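Local coordinates for dermonecrotic toxin (Pasteurella multocida, PDB 2EBF), which acts as a dermonecrotic, osteolytic and potently mitogenic toxin linked to severe progressive atrophic rhinitis in pigs, the crystallised portion being its C-terminal region, at residues S42-G50 and L88-H96. Numbering follows the deposited sequence.
Sequences SPFRIGLEG and LDERQGLMH
Arg91, on the first turn of helix 88-108, reaches the irregular loop 42-50 with the one direct hydrogen bond of the contact, NH1 to the carbonyl O of Ile46 (2.9 Å, N-H...O angle 157°). The acceptor lies in the guanidinium plane, whereas the donor stands well above the carbonyl plane. A bend at chi3 (-71°) turns the otherwise extended arginine chain to this position, and its NH2 bonds back to Ser85 O. The guanidinium is sandwiched: Leu48 CD1 sits over one face, offset toward the rim, and Leu88 CD1 covers the opposite face. A water donates to Arg45 O (2.6 Å) and accepts a weak bond from Arg91 NH1, adding a second, looser link.

Apolar packing centres on Ile46. Its CG2, anti to the backbone N, meets Met95 SD at 3.6 Å and the aliphatic CD of Arg91; CD1 lies near Leu88 CB, though its exact position is doubtful. Leu48 CD2 approaches the same sulfur from the loop side (4.0 Å). Leu129 of helix 115-129 and Ile82 of helix 70-84 extend this cluster.

The loop is thus joined to a helix of the Membrane Localization Domain by apolar packing, buried at Ile46 and Met95, and by one direct hydrogen bond to a main-chain carbonyl, with a weak water-mediated link beside it. The bonds to Ile46 O and Ser85 O hold the guanidinium's orientation, and the leucines over its faces probably limit its tilt.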
ATOM      1  N   SER A  42     -10.670 -15.006  18.743  1.00 31.21           N
ATOM      2  CA  SER A  42     -10.729 -14.031  17.659  1.00 30.65           C
ATOM      3  C   SER A  42     -11.721 -14.469  16.584  1.00 30.41           C
ATOM      4  O   SER A  42     -11.724 -15.640  16.205  1.00 30.04           O
ATOM      5  CB  SER A  42      -9.355 -13.859  17.023  1.00 30.36           C
ATOM      6  OG  SER A  42      -9.439 -12.901  15.983  1.00 30.47           O
ATOM      7  N   PRO A  43     -12.566 -13.534  16.084  1.00 30.76           N
ATOM      8  CA  PRO A  43     -13.403 -13.880  14.937  1.00 30.71           C
ATOM      9  C   PRO A  43     -12.584 -14.193  13.682  1.00 30.94           C
ATOM     10  O   PRO A  43     -13.100 -14.835  12.763  1.00 31.53           O
ATOM     11  CB  PRO A  43     -14.238 -12.602  14.703  1.00 30.87           C
ATOM     12  CG  PRO A  43     -13.434 -11.502  15.337  1.00 30.61           C
ATOM     13  CD  PRO A  43     -12.789 -12.142  16.530  1.00 30.06           C
ATOM     14  N   PHE A  44     -11.324 -13.759  13.651  1.00 30.67           N
ATOM     15  CA  PHE A  44     -10.489 -13.871  12.446  1.00 30.59           C
ATOM     16  C   PHE A  44      -9.490 -15.010  12.509  1.00 30.88           C
ATOM     17  O   PHE A  44      -8.414 -14.936  11.919  1.00 31.57           O
ATOM     18  CB  PHE A  44      -9.774 -12.540  12.162  1.00 29.69           C
ATOM     19  CG  PHE A  44     -10.722 -11.377  12.009  1.00 28.62           C
ATOM     20  CD1 PHE A  44     -10.421 -10.130  12.557  1.00 28.79           C
ATOM     21  CD2 PHE A  44     -11.927 -11.542  11.348  1.00 28.38           C
ATOM     22  CE1 PHE A  44     -11.310  -9.052  12.427  1.00 28.10           C
ATOM     23  CE2 PHE A  44     -12.845 -10.474  11.226  1.00 28.24           C
ATOM     24  CZ  PHE A  44     -12.520  -9.223  11.761  1.00 28.06           C
ATOM     25  N   ARG A  45      -9.849 -16.076  13.204  1.00 31.33           N
ATOM     26  CA  ARG A  45      -8.882 -17.149  13.437  1.00 31.75           C
ATOM     27  C   ARG A  45      -8.763 -18.127  12.250  1.00 31.43           C
ATOM     28  O   ARG A  45      -7.920 -19.023  12.258  1.00 31.27           O
ATOM     29  CB  ARG A  45      -9.194 -17.875  14.745  1.00 32.30           C
ATOM     30  CG  ARG A  45     -10.534 -18.534  14.785  1.00 33.34           C
ATOM     31  CD  ARG A  45     -10.751 -19.215  16.126  1.00 38.58           C
ATOM     32  NE  ARG A  45     -12.011 -19.947  16.122  1.00 42.45           N
ATOM     33  CZ  ARG A  45     -13.202 -19.398  16.336  1.00 44.80           C
ATOM     34  NH1 ARG A  45     -13.318 -18.090  16.588  1.00 46.37           N
ATOM     35  NH2 ARG A  45     -14.285 -20.162  16.302  1.00 45.81           N
ATOM     36  N   ILE A  46      -9.591 -17.930  11.223  1.00 31.96           N
ATOM     37  CA  ILE A  46      -9.513 -18.742   9.981  1.00 32.08           C
ATOM     38  C   ILE A  46      -9.566 -20.239  10.318  1.00 32.30           C
ATOM     39  O   ILE A  46      -8.711 -21.040   9.904  1.00 32.11           O
ATOM     40  CB  ILE A  46      -8.280 -18.366   9.097  1.00 32.00           C
ATOM     41  CG1 ILE A  46      -8.233 -16.855   8.840  1.00 33.82           C
ATOM     42  CG2 ILE A  46      -8.330 -19.056   7.747  1.00 31.82           C
ATOM     43  CD1 ILE A  46      -7.196 -16.183   9.639  1.00 39.11           C
ATOM     44  N   GLY A  47     -10.570 -20.597  11.115  1.00 32.63           N
ATOM     45  CA  GLY A  47     -10.731 -21.960  11.603  1.00 32.43           C
ATOM     46  C   GLY A  47     -11.098 -22.900  10.474  1.00 32.11           C
ATOM     47  O   GLY A  47     -11.842 -22.518   9.556  1.00 31.94           O
ATOM     48  N   LEU A  48     -10.573 -24.126  10.539  1.00 31.17           N
ATOM     49  CA  LEU A  48     -10.800 -25.126   9.487  1.00 30.76           C
ATOM     50  C   LEU A  48     -11.781 -26.238   9.860  1.00 30.84           C
ATOM     51  O   LEU A  48     -11.851 -27.250   9.174  1.00 29.55           O
ATOM     52  CB  LEU A  48      -9.472 -25.726   9.034  1.00 30.85           C
ATOM     53  CG  LEU A  48      -8.492 -24.735   8.389  1.00 31.12           C
ATOM     54  CD1 LEU A  48      -7.173 -25.404   8.131  1.00 30.40           C
ATOM     55  CD2 LEU A  48      -9.083 -24.143   7.093  1.00 30.73           C
ATOM     56  N   GLU A  49     -12.557 -26.034  10.925  1.00 30.95           N
ATOM     57  CA  GLU A  49     -13.515 -27.053  11.387  1.00 31.71           C
ATOM     58  C   GLU A  49     -14.597 -27.393  10.366  1.00 31.45           C
ATOM     59  O   GLU A  49     -15.165 -28.486  10.402  1.00 30.89           O
ATOM     60  CB  GLU A  49     -14.166 -26.656  12.716  1.00 32.35           C
ATOM     61  CG  GLU A  49     -13.195 -26.566  13.880  1.00 35.55           C
ATOM     62  CD  GLU A  49     -12.692 -25.149  14.135  1.00 39.69           C
ATOM     63  OE1 GLU A  49     -12.457 -24.823  15.322  1.00 43.78           O
ATOM     64  OE2 GLU A  49     -12.536 -24.362  13.173  1.00 38.30           O
ATOM     65  N   GLY A  50     -14.887 -26.455   9.466  1.00 31.00           N
ATOM     66  CA  GLY A  50     -15.916 -26.672   8.461  1.00 30.77           C
ATOM     67  C   GLY A  50     -15.404 -26.919   7.055  1.00 30.58           C
ATOM     68  O   GLY A  50     -16.168 -26.843   6.090  1.00 31.29           O
ATOM     69  N   LEU A  88      -1.640 -18.026   9.911  1.00 30.34           N
ATOM     70  CA  LEU A  88      -3.006 -17.748   9.484  1.00 30.36           C
ATOM     71  C   LEU A  88      -3.093 -16.941   8.193  1.00 29.76           C
ATOM     72  O   LEU A  88      -3.991 -17.177   7.380  1.00 29.53           O
ATOM     73  CB  LEU A  88      -3.776 -17.045  10.606  1.00 30.60           C
ATOM     74  CG  LEU A  88      -4.553 -17.919  11.612  1.00 32.47           C
ATOM     75  CD1 LEU A  88      -4.011 -19.344  11.797  1.00 33.81           C
ATOM     76  CD2 LEU A  88      -4.692 -17.203  12.944  1.00 33.53           C
ATOM     77  N   ASP A  89      -2.180 -15.987   8.018  1.00 29.27           N
ATOM     78  CA  ASP A  89      -2.131 -15.196   6.779  1.00 29.04           C
ATOM     79  C   ASP A  89      -1.800 -16.068   5.570  1.00 28.32           C
ATOM     80  O   ASP A  89      -2.341 -15.868   4.470  1.00 27.93           O
ATOM     81  CB  ASP A  89      -1.123 -14.044   6.892  1.00 29.18           C
ATOM     82  CG  ASP A  89      -1.221 -13.082   5.721  1.00 30.21           C
ATOM     83  OD1 ASP A  89      -2.128 -12.215   5.719  1.00 30.28           O
ATOM     84  OD2 ASP A  89      -0.398 -13.202   4.799  1.00 30.16           O
ATOM     85  N   GLU A  90      -0.896 -17.030   5.764  1.00 27.43           N
ATOM     86  CA  GLU A  90      -0.588 -17.985   4.720  1.00 27.11           C
ATOM     87  C   GLU A  90      -1.755 -18.936   4.478  1.00 26.21           C
ATOM     88  O   GLU A  90      -2.093 -19.233   3.327  1.00 25.43           O
ATOM     89  CB  GLU A  90       0.692 -18.764   5.063  1.00 27.54           C
ATOM     90  CG  GLU A  90       1.927 -17.902   4.938  1.00 30.64           C
ATOM     91  CD  GLU A  90       3.199 -18.634   5.308  1.00 35.40           C
ATOM     92  OE1 GLU A  90       3.163 -19.877   5.464  1.00 37.90           O
ATOM     93  OE2 GLU A  90       4.239 -17.956   5.444  1.00 38.12           O
ATOM     94  N   ARG A  91      -2.363 -19.414   5.567  1.00 26.16           N
ATOM     95  CA  ARG A  91      -3.551 -20.268   5.490  1.00 25.89           C
ATOM     96  C   ARG A  91      -4.648 -19.641   4.620  1.00 25.85           C
ATOM     97  O   ARG A  91      -5.163 -20.289   3.698  1.00 25.91           O
ATOM     98  CB  ARG A  91      -4.114 -20.576   6.885  1.00 25.73           C
ATOM     99  CG  ARG A  91      -5.211 -21.630   6.860  1.00 26.29           C
ATOM    100  CD  ARG A  91      -5.841 -21.834   8.223  1.00 29.17           C
ATOM    101  NE  ARG A  91      -4.933 -22.519   9.144  1.00 31.61           N
ATOM    102  CZ  ARG A  91      -5.209 -22.736  10.427  1.00 34.46           C
ATOM    103  NH1 ARG A  91      -6.365 -22.328  10.943  1.00 33.70           N
ATOM    104  NH2 ARG A  91      -4.325 -23.346  11.200  1.00 34.04           N
ATOM    105  N   GLN A  92      -5.013 -18.390   4.894  1.00 25.94           N
ATOM    106  CA  GLN A  92      -6.073 -17.761   4.082  1.00 25.38           C
ATOM    107  C   GLN A  92      -5.601 -17.550   2.641  1.00 25.55           C
ATOM    108  O   GLN A  92      -6.395 -17.658   1.713  1.00 25.19           O
ATOM    109  CB  GLN A  92      -6.658 -16.491   4.718  1.00 25.47           C
ATOM    110  CG  GLN A  92      -5.733 -15.268   4.869  1.00 27.01           C
ATOM    111  CD  GLN A  92      -5.911 -14.200   3.783  1.00 25.89           C
ATOM    112  OE1 GLN A  92      -5.584 -13.023   3.994  1.00 27.87           O
ATOM    113  NE2 GLN A  92      -6.382 -14.604   2.620  1.00 23.64           N
ATOM    114  N   GLY A  93      -4.308 -17.280   2.461  1.00 25.43           N
ATOM    115  CA  GLY A  93      -3.722 -17.163   1.110  1.00 25.11           C
ATOM    116  C   GLY A  93      -3.883 -18.438   0.309  1.00 25.64           C
ATOM    117  O   GLY A  93      -4.304 -18.398  -0.840  1.00 25.65           O
ATOM    118  N   LEU A  94      -3.522 -19.566   0.917  1.00 25.44           N
ATOM    119  CA  LEU A  94      -3.698 -20.887   0.311  1.00 26.16           C
ATOM    120  C   LEU A  94      -5.157 -21.225   0.005  1.00 26.12           C
ATOM    121  O   LEU A  94      -5.462 -21.842  -1.025  1.00 26.36           O
ATOM    122  CB  LEU A  94      -3.103 -21.959   1.223  1.00 26.34           C
ATOM    123  CG  LEU A  94      -1.576 -21.947   1.329  1.00 27.72           C
ATOM    124  CD1 LEU A  94      -1.125 -22.737   2.557  1.00 29.90           C
ATOM    125  CD2 LEU A  94      -0.910 -22.481   0.052  1.00 29.51           C
ATOM    126  N   MET A  95      -6.047 -20.848   0.917  1.00 25.60           N
ATOM    127  CA  MET A  95      -7.490 -21.034   0.702  1.00 25.93           C
ATOM    128  C   MET A  95      -7.993 -20.306  -0.531  1.00 25.06           C
ATOM    129  O   MET A  95      -8.712 -20.888  -1.341  1.00 24.40           O
ATOM    130  CB  MET A  95      -8.266 -20.621   1.943  1.00 25.57           C
ATOM    131  CG  MET A  95      -8.093 -21.634   3.053  1.00 26.03           C
ATOM    132  SD  MET A  95      -8.505 -21.024   4.681  1.00 28.06           S
ATOM    133  CE  MET A  95     -10.301 -21.103   4.635  1.00 24.23           C
ATOM    134  N   HIS A  96      -7.586 -19.052  -0.697  1.00 24.81           N
ATOM    135  CA  HIS A  96      -7.936 -18.308  -1.915  1.00 24.93           C
ATOM    136  C   HIS A  96      -7.360 -18.978  -3.177  1.00 25.34           C
ATOM    137  O   HIS A  96      -8.035 -19.051  -4.197  1.00 25.87           O
ATOM    138  CB  HIS A  96      -7.477 -16.848  -1.832  1.00 24.77           C
ATOM    139  CG  HIS A  96      -8.339 -15.972  -0.964  1.00 24.26           C
ATOM    140  ND1 HIS A  96      -7.906 -15.467   0.241  1.00 20.73           N
ATOM    141  CD2 HIS A  96      -9.589 -15.474  -1.149  1.00 24.57           C
ATOM    142  CE1 HIS A  96      -8.851 -14.702   0.768  1.00 25.63           C
ATOM    143  NE2 HIS A  96      -9.886 -14.698  -0.053  1.00 24.02           N
TER
HETATM  144  O   HOH W   1      -7.003 -20.796  13.912  1.00 44.80           O